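Local atomic coordinates of polymerase X (Deinococcus radiodurans, PDB entry 2W9M), a protein that probably synthesises DNA from deoxyribonucleoside triphosphates during repair, and also carries a zinc-binding domain of the polymerase and histidinol phosphatase (PHP) family. Residues G329-H334 / L420-V425; H364-Y369 / G373-R378; D403-D406 / L410-P413; V427-T432 / T439-R444; A474-C479 / E507-A512. All blocks are in the same frame, centred on the assembly; numbering follows the deposited sequence.

Contacts 1, 2 and 4 each supply histidine to a different one of the three zinc ions clustered in the PHP domain, whereas contacts 3 and 5 hold no zinc ligand. The metal-bearing parts adjoin: His-334 CE1 of contact 1 lies 3.0 Å from His-364 NE2 of contact 2. Contact 3 is tied to contact 2 by Ser-365 OG, 3.1 Å from Asp-403 N, and to the helix of contact 4 by Arg-441 NH2, 2.8 Å from Ile-404 O. Contact 5 is further from the metals. Its helix packs on that of contact 4, with Ala-478 CB 3.8 Å from Ile-443 CG2, and the side chain of Leu-476 is about 11 Å from that of the zinc ligand His-456.

Contact 1 of 5, residues G329-H334 / L420-V425; sequences GMIHTH and LDYVVV. With ZN (zinc ion), chain D.
Tyr-422 and the pair Ile-331 and His-332 meet inside the parallel strand array of the PHP domain, whose fold is a distorted barrel of seven beta-alpha units, close to where the first strand turns off to carry two zinc ligands. His-332 N donates to Tyr-422 OH at 3.0 Å in a nearly straight bond (167°), coming in at the ring edge and near the ring plane; the hydroxyl also makes a weak hydrogen bond with Thr-361 O. CG of Tyr-422 sits between the backbone N and the carbonyl carbon (chi1 80°), which throws the ring across the gap between strands that do not pair. The flank of Ile-331 meets the same end of the ring obliquely, its CB lying 3.9 Å from Tyr-422 CZ, and CD1 of the isoleucine reaches Tyr-422 CE1 at 4.1 Å. The bond to the hydroxyl would therefore restrain the backbone of a zinc ligand. The imidazole of His-332 binds zinc through NE2 at 2.3 Å, and His-334 NE2 binds the same ion; Glu-401 and Asp-516 complete the site. His-332 ND1 is hydrogen-bonded to Glu-487, a second-shell carboxylate that would fix the rotation of the ring. Strands 358-364 and 396-403 run between the two segments, touching Tyr-422 through Ala-362 and Val-397, while Ile-331 and His-332 also lie against Asn-514 of the seventh strand.

Contact 2 of 5, residues H364-Y369 / G373-R378; sequences HSRAAY and GLTIER. With ZN (zinc ion), chain C.
Ser-365 and Leu-374 form a single backbone bridge in the parallel pattern, with Leu-374 N donating to His-364 O at 3.0 Å and Arg-366 N donating to Leu-374 O at 2.9 Å. A third bond, from Gly-373 N to Ala-368 O (3.0 Å), joins the returning chain to an inverse gamma turn centred on Ala-368. Side chains add less. Leu-374 CD1 folds back over the first carbonyl, 3.6 Å from His-364 O, and CG of the same leucine lies over the rim of one face of the Arg-378 guanidinium, whose NH2 is bonded to Trp-337 O. Arg-366, bent at chi2 and chi3, crosses Thr-375 so that the methyl CG2 of the threonine lies at the edge of the guanidinium, 3.5 Å from Arg-366 NE. With OG1 turned between its own backbone N and carbonyl carbon (chi1 51°), Thr-375 acts as N-cap of helix 376-391, accepting a weak bond from Arg-378 N. His-364 NE2 binds zinc at 2.1 Å beside Asp-339 and His-518. Backbone polar groups therefore carry this contact: the carbonyl of a metal ligand is tied to Leu-374, just ahead of the N-cap of the next helix, which would restrain the backbone beneath the imidazole.

Contact 3 of 5, residues D403-D406 / L410-P413; sequences DILD and LDFP
Asp-411, the residue most covered here, meets Asp-403 through its backbone and CB rather than through its carboxylate. Asp-411 N donates to Asp-403 O at 3.0 Å, a bent backbone bond (131° at the hydrogen). CB of Asp-411 rests 3.3 Å from the same oxygen, and the two CB atoms, of Asp-403 and Asp-411, are 4.0 Å apart. From there the acids diverge. The Asp-411 carboxylate, placed by a CG anti to the backbone N (chi1 -164°), takes hydrogen bonds at OD2 from Ala-367 N and Ser-365 OG of the preceding loop; these donors would offset the repulsion from the like-charged Asp-403, whose OD2 is 5.6 Å from Asp-411 OD2. Leu-405 crosses Asp-411 at about a right angle and touches the returning chain with both methyls: its CD2 comes within 4.0 Å of Asp-411 OD1, while CD1 lies equally far from Leu-410 O. On the other side, Leu-410 turns its CD1 to Ile-404 CG1 at 4.3 Å, flanking the single beta bridge between these two residues. This turned-back loop follows the C-terminal end of strand 396-403, on the side where the (beta/alpha)7 PHP barrel gathers its metal ligands; the strand carries the zinc ligand Glu-401.

Contact 4 of 5, residues V427-T432 / T439-R444; sequences VHSNFT and TERLIR. With ZN (zinc ion), chain E.
The loop of Val-427 and Ser-429, which presents the zinc ligand His-428 at the metal site, is gripped by Arg-441 of helix 435-446. An extended chain, with CG anti to the backbone N (chi1 170°), carries the guanidinium out to the loop. There Arg-441 NH1 and NH2 both donate to Ser-429 O at 3.0 Å, an end-on fork closing on a single oxygen that lies in the guanidinium plane. Both nitrogens reach the carbonyl from the same face of its plane. Weak bonds widen the grip, from Arg-441 NH2 to Ser-429 OG at 3.2 Å and from NH1 to Asn-430 O at 3.3 Å. Val-427 covers one face of the group, its CG1 3.3 Å from Arg-441 NH1, and its other methyl, CG2, touches Leu-442 CD2 at 3.9 Å. Gln-438, one turn earlier in the helix, accepts from NH1, Ile-404 O from NH2 and Leu-405 O from NE, so partners around its edge fix the rotation of the guanidinium. His-428 NE2 binds zinc at 2.4 Å, along with Glu-401 and His-456. The loop links strand 422-426 to helix 435-446, whose Leu-442 also packs on Val-475 of helix 472-482.

Contact 5 of 5, residues A474-C479 / E507-A512; sequences AVLGAC and ERLKFA
Cys-479 N donates to Val-475 O at 3.0 Å, a backbone bond of the turn of helix 472-482 against which Leu-509 packs. The contact itself is apolar and centres on that one leucine, whose two methyls share the work. CD2 of Leu-509 lodges against the helix backbone, 3.8 Å from Leu-476 O, and also meets Cys-479 CB at 4.1 Å. The other methyl, Leu-509 CD1, touches Leu-476 CD2 at 4.1 Å, where the two leucine side chains cross at about a right angle. In Leu-509, CG lies anti to the carbonyl carbon (chi1 -56°) and chi2 is extended, which sets CD2 between Leu-476 and Cys-479, three residues apart, and CD1 beside Leu-476. All three residues are buried. Trp-505 of helix 499-505 borders Leu-476 as well; at the rim, a salt bridge from Arg-508 to Glu-480 gives the same two elements a charged tie. This is hydrophobic packing of a barrel helix, 472-482, on the loop that enters 511-514, the last strand of the PHP domain's parallel sheet, with Val-486 of strand 485-489 alongside Leu-509.

Contact 1 of 5, residues G329-H334 / L420-V425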
# COMPACT_ATOMS: atom_id res chain seq x y z
N GLY A 329 1.12 17.88 2.95
CA GLY A 329 0.79 17.66 1.56
C GLY A 329 0.54 16.20 1.24
O GLY A 329 1.40 15.35 1.47
N MET A 330 -0.65 15.92 0.71
CA MET A 330 -1.01 14.56 0.31
C MET A 330 -0.91 14.39 -1.21
O MET A 330 -1.89 14.55 -1.93
CB MET A 330 -2.42 14.21 0.79
CG MET A 330 -2.55 14.16 2.31
SD MET A 330 -2.06 12.57 3.02
CE MET A 330 -0.29 12.58 2.72
N ILE A 331 0.29 14.06 -1.68
CA ILE A 331 0.53 14.02 -3.12
C ILE A 331 0.44 12.61 -3.69
O ILE A 331 0.38 11.63 -2.94
CB ILE A 331 1.88 14.66 -3.51
CG1 ILE A 331 3.04 13.82 -2.98
CG2 ILE A 331 1.95 16.10 -2.99
CD1 ILE A 331 4.41 14.34 -3.40
N HIS A 332 0.45 12.53 -5.02
CA HIS A 332 0.28 11.27 -5.73
C HIS A 332 -1.05 10.60 -5.38
O HIS A 332 -1.08 9.55 -4.75
CB HIS A 332 1.47 10.34 -5.48
CG HIS A 332 1.46 9.12 -6.33
ND1 HIS A 332 2.28 8.03 -6.09
CD2 HIS A 332 0.72 8.79 -7.42
CE1 HIS A 332 2.06 7.10 -6.99
NE2 HIS A 332 1.11 7.53 -7.81
N THR A 333 -2.15 11.23 -5.78
CA THR A 333 -3.48 10.68 -5.59
C THR A 333 -4.14 10.54 -6.96
O THR A 333 -3.75 11.21 -7.91
CB THR A 333 -4.34 11.59 -4.71
OG1 THR A 333 -4.49 12.86 -5.35
CG2 THR A 333 -3.69 11.79 -3.35
N HIS A 334 -5.14 9.66 -7.06
CA HIS A 334 -5.82 9.45 -8.34
C HIS A 334 -7.29 9.84 -8.27
O HIS A 334 -7.92 9.77 -7.22
CB HIS A 334 -5.67 8.00 -8.81
CG HIS A 334 -4.26 7.63 -9.15
ND1 HIS A 334 -3.80 7.57 -10.44
CD2 HIS A 334 -3.21 7.31 -8.36
CE1 HIS A 334 -2.52 7.23 -10.44
NE2 HIS A 334 -2.14 7.07 -9.18
N LEU A 420 3.04 21.30 -15.39
CA LEU A 420 2.70 20.68 -14.12
C LEU A 420 3.46 21.31 -12.95
O LEU A 420 4.57 21.83 -13.11
CB LEU A 420 2.96 19.17 -14.18
CG LEU A 420 2.11 18.42 -15.21
CD1 LEU A 420 2.64 17.02 -15.47
CD2 LEU A 420 0.66 18.38 -14.77
N ASP A 421 2.86 21.27 -11.77
CA ASP A 421 3.52 21.76 -10.57
C ASP A 421 4.55 20.75 -10.07
O ASP A 421 5.55 21.13 -9.47
CB ASP A 421 2.48 22.05 -9.48
CG ASP A 421 1.49 23.12 -9.90
OD1 ASP A 421 1.87 24.00 -10.70
OD2 ASP A 421 0.33 23.08 -9.43
N TYR A 422 4.30 19.47 -10.34
CA TYR A 422 5.24 18.42 -10.00
C TYR A 422 4.98 17.16 -10.83
O TYR A 422 3.85 16.91 -11.26
CB TYR A 422 5.21 18.10 -8.51
CG TYR A 422 4.06 17.20 -8.09
CD1 TYR A 422 4.30 15.92 -7.62
CD2 TYR A 422 2.75 17.64 -8.16
CE1 TYR A 422 3.26 15.09 -7.23
CE2 TYR A 422 1.71 16.83 -7.78
CZ TYR A 422 1.97 15.56 -7.31
OH TYR A 422 0.92 14.75 -6.93
N VAL A 423 6.04 16.38 -11.05
CA VAL A 423 5.98 15.18 -11.86
C VAL A 423 6.41 13.93 -11.09
O VAL A 423 7.50 13.91 -10.51
CB VAL A 423 6.90 15.30 -13.08
CG1 VAL A 423 6.82 14.05 -13.94
CG2 VAL A 423 6.55 16.55 -13.89
N VAL A 424 5.57 12.90 -11.09
CA VAL A 424 5.94 11.60 -10.55
C VAL A 424 6.25 10.67 -11.72
O VAL A 424 5.52 10.67 -12.71
CB VAL A 424 4.81 10.97 -9.70
CG1 VAL A 424 5.20 9.58 -9.20
CG2 VAL A 424 4.43 11.88 -8.54
N VAL A 425 7.33 9.90 -11.63
CA VAL A 425 7.63 8.90 -12.64
C VAL A 425 7.53 7.49 -12.07
O VAL A 425 7.87 7.27 -10.90
CB VAL A 425 9.02 9.10 -13.29
CG1 VAL A 425 9.10 10.47 -13.92
CG2 VAL A 425 10.12 8.91 -12.26
ZN ZN D . -0.21 5.93 -8.72

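Contact 2 of 5, residues H364-Y369 / G373-R378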
# COMPACT_ATOMS: atom_id res chain seq x y z
N HIS A 364 -2.70 8.83 -14.11
CA HIS A 364 -1.80 8.18 -15.07
C HIS A 364 -1.80 8.90 -16.40
O HIS A 364 -2.64 9.76 -16.66
CB HIS A 364 -2.20 6.72 -15.31
CG HIS A 364 -2.36 5.93 -14.06
ND1 HIS A 364 -1.31 5.26 -13.46
CD2 HIS A 364 -3.44 5.69 -13.29
CE1 HIS A 364 -1.74 4.65 -12.38
NE2 HIS A 364 -3.03 4.89 -12.25
N SER A 365 -0.87 8.51 -17.26
CA SER A 365 -0.71 9.12 -18.57
C SER A 365 -1.02 8.15 -19.70
O SER A 365 -1.14 6.95 -19.48
CB SER A 365 0.71 9.65 -18.71
OG SER A 365 1.65 8.67 -18.30
N ARG A 366 -1.17 8.69 -20.91
CA ARG A 366 -1.29 7.92 -22.15
C ARG A 366 -1.07 6.42 -22.01
O ARG A 366 -2.01 5.63 -22.10
CB ARG A 366 -0.27 8.45 -23.17
CG ARG A 366 -0.82 9.33 -24.27
CD ARG A 366 -1.09 8.52 -25.54
NE ARG A 366 -2.51 8.23 -25.73
CZ ARG A 366 -2.98 7.31 -26.56
NH1 ARG A 366 -2.14 6.56 -27.27
NH2 ARG A 366 -4.29 7.12 -26.68
N ALA A 367 0.19 6.03 -21.80
CA ALA A 367 0.60 4.63 -21.89
C ALA A 367 -0.21 3.67 -21.03
O ALA A 367 -0.46 2.53 -21.43
CB ALA A 367 2.09 4.50 -21.59
N ALA A 368 -0.61 4.11 -19.84
CA ALA A 368 -1.42 3.27 -18.96
C ALA A 368 -2.83 3.17 -19.52
O ALA A 368 -3.75 3.82 -19.04
CB ALA A 368 -1.44 3.83 -17.54
N TYR A 369 -2.99 2.33 -20.55
CA TYR A 369 -4.24 2.21 -21.28
C TYR A 369 -5.37 1.58 -20.47
O TYR A 369 -6.52 2.01 -20.55
CB TYR A 369 -4.01 1.43 -22.58
CG TYR A 369 -5.22 1.39 -23.47
CD1 TYR A 369 -5.40 2.34 -24.47
CD2 TYR A 369 -6.20 0.41 -23.32
CE1 TYR A 369 -6.51 2.32 -25.29
CE2 TYR A 369 -7.31 0.38 -24.13
CZ TYR A 369 -7.46 1.33 -25.12
OH TYR A 369 -8.57 1.31 -25.93
N GLY A 373 -5.53 6.15 -18.63
CA GLY A 373 -4.54 7.20 -18.62
C GLY A 373 -4.95 8.41 -19.45
O GLY A 373 -5.75 8.29 -20.37
N LEU A 374 -4.39 9.56 -19.11
CA LEU A 374 -4.74 10.81 -19.77
C LEU A 374 -3.89 11.12 -21.00
O LEU A 374 -2.67 11.17 -20.92
CB LEU A 374 -4.64 11.97 -18.78
CG LEU A 374 -5.82 12.21 -17.85
CD1 LEU A 374 -5.99 11.03 -16.91
CD2 LEU A 374 -5.64 13.49 -17.07
N THR A 375 -4.54 11.33 -22.14
CA THR A 375 -3.88 11.88 -23.31
C THR A 375 -3.45 13.31 -22.99
O THR A 375 -3.83 13.85 -21.95
CB THR A 375 -4.84 11.92 -24.52
OG1 THR A 375 -6.07 12.55 -24.14
CG2 THR A 375 -5.13 10.51 -25.01
N ILE A 376 -2.66 13.92 -23.86
CA ILE A 376 -2.24 15.30 -23.65
C ILE A 376 -3.45 16.24 -23.57
O ILE A 376 -3.52 17.11 -22.71
CB ILE A 376 -1.27 15.79 -24.74
CG1 ILE A 376 0.07 15.07 -24.62
CG2 ILE A 376 -1.06 17.30 -24.64
CD1 ILE A 376 1.10 15.49 -25.64
N GLU A 377 -4.41 16.03 -24.47
CA GLU A 377 -5.61 16.86 -24.53
C GLU A 377 -6.49 16.73 -23.28
O GLU A 377 -7.01 17.72 -22.78
CB GLU A 377 -6.42 16.55 -25.79
CG GLU A 377 -6.18 15.14 -26.35
CD GLU A 377 -4.86 15.02 -27.10
OE1 GLU A 377 -4.43 16.01 -27.73
OE2 GLU A 377 -4.24 13.93 -27.05
N ARG A 378 -6.64 15.51 -22.78
CA ARG A 378 -7.41 15.29 -21.55
C ARG A 378 -6.70 15.87 -20.33
O ARG A 378 -7.34 16.34 -19.39
CB ARG A 378 -7.69 13.81 -21.33
CG ARG A 378 -8.80 13.25 -22.20
CD ARG A 378 -9.10 11.82 -21.80
NE ARG A 378 -9.72 11.76 -20.48
CZ ARG A 378 -9.43 10.85 -19.56
NH1 ARG A 378 -8.51 9.93 -19.79
NH2 ARG A 378 -10.06 10.87 -18.39
ZN ZN C . -3.91 3.75 -10.76

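Contact 3 of 5, residues D403-D406 / L410-P413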
# COMPACT_ATOMS: atom_id res chain seq x y z
N ASP A 403 4.31 7.61 -17.02
CA ASP A 403 4.83 6.26 -17.22
C ASP A 403 6.22 6.35 -17.83
O ASP A 403 6.49 7.21 -18.67
CB ASP A 403 3.89 5.47 -18.14
CG ASP A 403 3.91 3.97 -17.85
OD1 ASP A 403 5.01 3.39 -17.70
OD2 ASP A 403 2.82 3.36 -17.79
N ILE A 404 7.12 5.47 -17.38
CA ILE A 404 8.46 5.39 -17.94
C ILE A 404 8.47 4.35 -19.06
O ILE A 404 8.30 3.15 -18.81
CB ILE A 404 9.48 4.97 -16.87
CG1 ILE A 404 9.47 5.97 -15.71
CG2 ILE A 404 10.87 4.87 -17.46
CD1 ILE A 404 10.25 5.52 -14.49
N LEU A 405 8.64 4.81 -20.30
CA LEU A 405 8.67 3.91 -21.45
C LEU A 405 9.84 2.94 -21.29
O LEU A 405 10.77 3.22 -20.54
CB LEU A 405 8.76 4.69 -22.76
CG LEU A 405 7.72 5.80 -22.91
CD1 LEU A 405 7.87 6.55 -24.23
CD2 LEU A 405 6.31 5.25 -22.76
N ASP A 406 9.79 1.81 -21.99
CA ASP A 406 10.74 0.73 -21.76
C ASP A 406 12.19 1.09 -22.04
O ASP A 406 13.10 0.36 -21.65
CB ASP A 406 10.34 -0.54 -22.53
CG ASP A 406 10.33 -0.34 -24.03
OD1 ASP A 406 10.08 0.81 -24.47
OD2 ASP A 406 10.56 -1.32 -24.77
N LEU A 410 10.14 9.36 -21.06
CA LEU A 410 8.88 9.64 -20.35
C LEU A 410 7.67 9.73 -21.29
O LEU A 410 7.78 10.12 -22.45
CB LEU A 410 9.01 10.92 -19.52
CG LEU A 410 9.50 10.80 -18.08
CD1 LEU A 410 10.38 9.56 -17.86
CD2 LEU A 410 10.21 12.07 -17.64
N ASP A 411 6.51 9.36 -20.76
CA ASP A 411 5.28 9.25 -21.54
C ASP A 411 4.76 10.59 -22.09
O ASP A 411 4.05 10.62 -23.10
CB ASP A 411 4.20 8.55 -20.70
CG ASP A 411 3.04 8.04 -21.55
OD1 ASP A 411 3.23 7.78 -22.76
OD2 ASP A 411 1.92 7.88 -20.99
N PHE A 412 5.10 11.69 -21.43
CA PHE A 412 4.71 13.02 -21.90
C PHE A 412 5.90 13.81 -22.41
O PHE A 412 7.02 13.66 -21.92
CB PHE A 412 4.04 13.81 -20.77
CG PHE A 412 2.61 13.42 -20.50
CD1 PHE A 412 1.75 13.14 -21.54
CD2 PHE A 412 2.14 13.35 -19.20
CE1 PHE A 412 0.44 12.79 -21.30
CE2 PHE A 412 0.83 13.01 -18.95
CZ PHE A 412 -0.02 12.72 -20.00
N PRO A 413 5.67 14.67 -23.42
CA PRO A 413 6.73 15.55 -23.94
C PRO A 413 7.16 16.56 -22.87
O PRO A 413 6.39 16.85 -21.96
CB PRO A 413 6.05 16.27 -25.11
CG PRO A 413 4.86 15.43 -25.45
CD PRO A 413 4.41 14.84 -24.15

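Contact 4 of 5, residues V427-T432 / T439-R444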
# COMPACT_ATOMS: atom_id res chain seq x y z
N VAL A 427 7.12 2.94 -13.15
CA VAL A 427 7.03 1.82 -14.08
C VAL A 427 5.67 1.13 -13.94
O VAL A 427 5.24 0.82 -12.83
CB VAL A 427 8.14 0.78 -13.81
CG1 VAL A 427 8.08 -0.34 -14.84
CG2 VAL A 427 9.50 1.43 -13.84
N HIS A 428 5.00 0.91 -15.06
CA HIS A 428 3.72 0.22 -15.08
C HIS A 428 3.65 -0.76 -16.25
O HIS A 428 2.58 -1.27 -16.61
CB HIS A 428 2.57 1.22 -15.18
CG HIS A 428 2.24 1.90 -13.89
ND1 HIS A 428 1.72 1.23 -12.80
CD2 HIS A 428 2.33 3.20 -13.52
CE1 HIS A 428 1.52 2.08 -11.81
NE2 HIS A 428 1.89 3.28 -12.22
N SER A 429 4.81 -1.03 -16.85
CA SER A 429 4.92 -1.91 -18.00
C SER A 429 6.31 -2.52 -18.05
O SER A 429 7.25 -1.99 -17.45
CB SER A 429 4.66 -1.12 -19.28
OG SER A 429 5.69 -0.17 -19.50
N ASN A 430 6.46 -3.63 -18.77
CA ASN A 430 7.76 -4.26 -18.96
C ASN A 430 8.44 -4.68 -17.67
O ASN A 430 9.53 -4.22 -17.35
CB ASN A 430 8.69 -3.34 -19.75
CG ASN A 430 8.32 -3.25 -21.21
OD1 ASN A 430 7.67 -2.29 -21.64
ND2 ASN A 430 8.72 -4.25 -21.98
N PHE A 431 7.80 -5.57 -16.92
CA PHE A 431 8.35 -6.01 -15.64
C PHE A 431 9.39 -7.11 -15.80
O PHE A 431 10.04 -7.50 -14.83
CB PHE A 431 7.23 -6.48 -14.71
CG PHE A 431 6.44 -5.37 -14.09
CD1 PHE A 431 5.75 -4.46 -14.87
CD2 PHE A 431 6.39 -5.23 -12.71
CE1 PHE A 431 5.03 -3.43 -14.30
CE2 PHE A 431 5.67 -4.20 -12.13
CZ PHE A 431 4.99 -3.30 -12.92
N THR A 432 9.55 -7.60 -17.03
CA THR A 432 10.43 -8.74 -17.26
C THR A 432 11.71 -8.41 -18.04
O THR A 432 12.43 -9.32 -18.46
CB THR A 432 9.68 -9.92 -17.92
OG1 THR A 432 8.84 -9.42 -18.97
CG2 THR A 432 8.82 -10.64 -16.89
N THR A 439 17.61 -1.36 -14.94
CA THR A 439 18.37 -0.37 -14.18
C THR A 439 18.64 0.88 -15.02
O THR A 439 18.45 2.01 -14.55
CB THR A 439 19.70 -0.95 -13.67
OG1 THR A 439 19.43 -2.02 -12.76
CG2 THR A 439 20.52 0.12 -12.96
N GLU A 440 19.11 0.68 -16.25
CA GLU A 440 19.39 1.79 -17.15
C GLU A 440 18.13 2.61 -17.40
O GLU A 440 18.17 3.84 -17.48
CB GLU A 440 19.95 1.27 -18.48
CG GLU A 440 20.36 2.36 -19.46
CD GLU A 440 20.84 1.79 -20.79
OE1 GLU A 440 20.45 2.34 -21.85
OE2 GLU A 440 21.61 0.80 -20.78
N ARG A 441 17.00 1.91 -17.52
CA ARG A 441 15.70 2.54 -17.74
C ARG A 441 15.35 3.53 -16.63
O ARG A 441 14.99 4.67 -16.90
CB ARG A 441 14.63 1.45 -17.83
CG ARG A 441 13.19 1.94 -17.82
CD ARG A 441 12.26 0.75 -17.64
NE ARG A 441 10.90 1.00 -18.12
CZ ARG A 441 9.89 0.14 -17.96
NH1 ARG A 441 10.10 -1.00 -17.33
NH2 ARG A 441 8.68 0.43 -18.43
N LEU A 442 15.47 3.08 -15.39
CA LEU A 442 15.09 3.90 -14.24
C LEU A 442 16.10 5.02 -13.95
O LEU A 442 15.71 6.11 -13.53
CB LEU A 442 14.85 3.02 -13.01
CG LEU A 442 13.44 2.42 -12.97
CD1 LEU A 442 13.45 0.99 -12.48
CD2 LEU A 442 12.52 3.27 -12.12
N ILE A 443 17.38 4.74 -14.16
CA ILE A 443 18.41 5.77 -14.00
C ILE A 443 18.14 6.92 -14.97
O ILE A 443 18.26 8.09 -14.61
CB ILE A 443 19.82 5.22 -14.27
CG1 ILE A 443 20.26 4.29 -13.14
CG2 ILE A 443 20.81 6.35 -14.41
CD1 ILE A 443 21.60 3.67 -13.37
N ARG A 444 17.77 6.56 -16.20
CA ARG A 444 17.44 7.53 -17.23
C ARG A 444 16.24 8.39 -16.82
O ARG A 444 16.25 9.61 -17.00
CB ARG A 444 17.14 6.81 -18.54
CG ARG A 444 16.42 7.64 -19.60
CD ARG A 444 17.36 8.05 -20.71
NE ARG A 444 16.80 7.72 -22.02
CZ ARG A 444 16.25 8.61 -22.85
NH1 ARG A 444 16.20 9.89 -22.52
NH2 ARG A 444 15.76 8.20 -24.01
ZN ZN E . 1.60 3.87 -9.87

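Contact 5 of 5, residues A474-C479 / E507-A512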
# COMPACT_ATOMS: atom_id res chain seq x y z
N ALA A 474 22.11 1.41 -7.58
CA ALA A 474 22.46 2.23 -8.73
C ALA A 474 21.38 3.28 -8.99
O ALA A 474 21.68 4.46 -9.20
CB ALA A 474 22.67 1.36 -9.96
N VAL A 475 20.12 2.84 -8.97
CA VAL A 475 19.00 3.73 -9.24
C VAL A 475 18.90 4.82 -8.18
O VAL A 475 18.75 6.00 -8.50
CB VAL A 475 17.66 2.97 -9.31
CG1 VAL A 475 16.52 3.96 -9.50
CG2 VAL A 475 17.68 1.97 -10.45
N LEU A 476 18.98 4.42 -6.91
CA LEU A 476 18.92 5.37 -5.80
C LEU A 476 20.07 6.38 -5.87
O LEU A 476 19.90 7.55 -5.55
CB LEU A 476 18.93 4.64 -4.46
CG LEU A 476 17.68 3.82 -4.14
CD1 LEU A 476 17.72 3.31 -2.70
CD2 LEU A 476 16.43 4.64 -4.37
N GLY A 477 21.24 5.91 -6.30
CA GLY A 477 22.38 6.79 -6.49
C GLY A 477 22.06 7.85 -7.53
O GLY A 477 22.39 9.02 -7.36
N ALA A 478 21.39 7.43 -8.60
CA ALA A 478 20.97 8.36 -9.65
C ALA A 478 19.96 9.37 -9.12
O ALA A 478 19.93 10.52 -9.57
CB ALA A 478 20.41 7.60 -10.83
N CYS A 479 19.14 8.96 -8.16
CA CYS A 479 18.19 9.87 -7.53
C CYS A 479 18.94 10.93 -6.73
O CYS A 479 18.62 12.12 -6.80
CB CYS A 479 17.23 9.11 -6.60
SG CYS A 479 15.99 8.11 -7.44
N GLU A 507 20.37 9.06 5.00
CA GLU A 507 21.29 10.19 5.06
C GLU A 507 21.45 10.85 3.70
O GLU A 507 21.94 11.98 3.61
CB GLU A 507 22.66 9.73 5.54
CG GLU A 507 22.66 8.95 6.85
CD GLU A 507 22.67 9.85 8.07
OE1 GLU A 507 21.97 10.88 8.05
OE2 GLU A 507 23.38 9.52 9.04
N ARG A 508 21.02 10.16 2.65
CA ARG A 508 21.35 10.59 1.29
C ARG A 508 20.16 10.99 0.42
O ARG A 508 20.33 11.58 -0.65
CB ARG A 508 22.18 9.50 0.59
CG ARG A 508 23.42 9.09 1.37
CD ARG A 508 24.57 8.73 0.44
NE ARG A 508 24.57 7.32 0.06
CZ ARG A 508 25.12 6.85 -1.06
NH1 ARG A 508 25.70 7.68 -1.91
NH2 ARG A 508 25.08 5.55 -1.32
N LEU A 509 18.95 10.68 0.87
CA LEU A 509 17.77 10.98 0.07
C LEU A 509 16.73 11.77 0.87
O LEU A 509 16.68 11.70 2.10
CB LEU A 509 17.13 9.70 -0.46
CG LEU A 509 18.01 8.77 -1.29
CD1 LEU A 509 17.35 7.41 -1.45
CD2 LEU A 509 18.30 9.40 -2.64
N LYS A 510 15.90 12.52 0.14
CA LYS A 510 14.67 13.04 0.70
C LYS A 510 13.56 12.09 0.26
O LYS A 510 13.58 11.59 -0.86
CB LYS A 510 14.39 14.45 0.19
CG LYS A 510 15.22 15.52 0.87
CD LYS A 510 14.53 16.87 0.82
CE LYS A 510 13.51 17.03 1.95
NZ LYS A 510 12.51 15.93 1.97
N PHE A 511 12.61 11.83 1.13
CA PHE A 511 11.56 10.87 0.82
C PHE A 511 10.20 11.54 0.73
O PHE A 511 10.01 12.67 1.20
CB PHE A 511 11.52 9.75 1.86
CG PHE A 511 12.82 9.01 1.98
CD1 PHE A 511 13.81 9.46 2.83
CD2 PHE A 511 13.04 7.86 1.23
CE1 PHE A 511 15.00 8.78 2.94
CE2 PHE A 511 14.23 7.18 1.34
CZ PHE A 511 15.22 7.64 2.19
N ALA A 512 9.25 10.84 0.13
CA ALA A 512 7.87 11.28 0.11
C ALA A 512 6.95 10.13 0.52
O ALA A 512 6.93 9.08 -0.13
CB ALA A 512 7.51 11.79 -1.29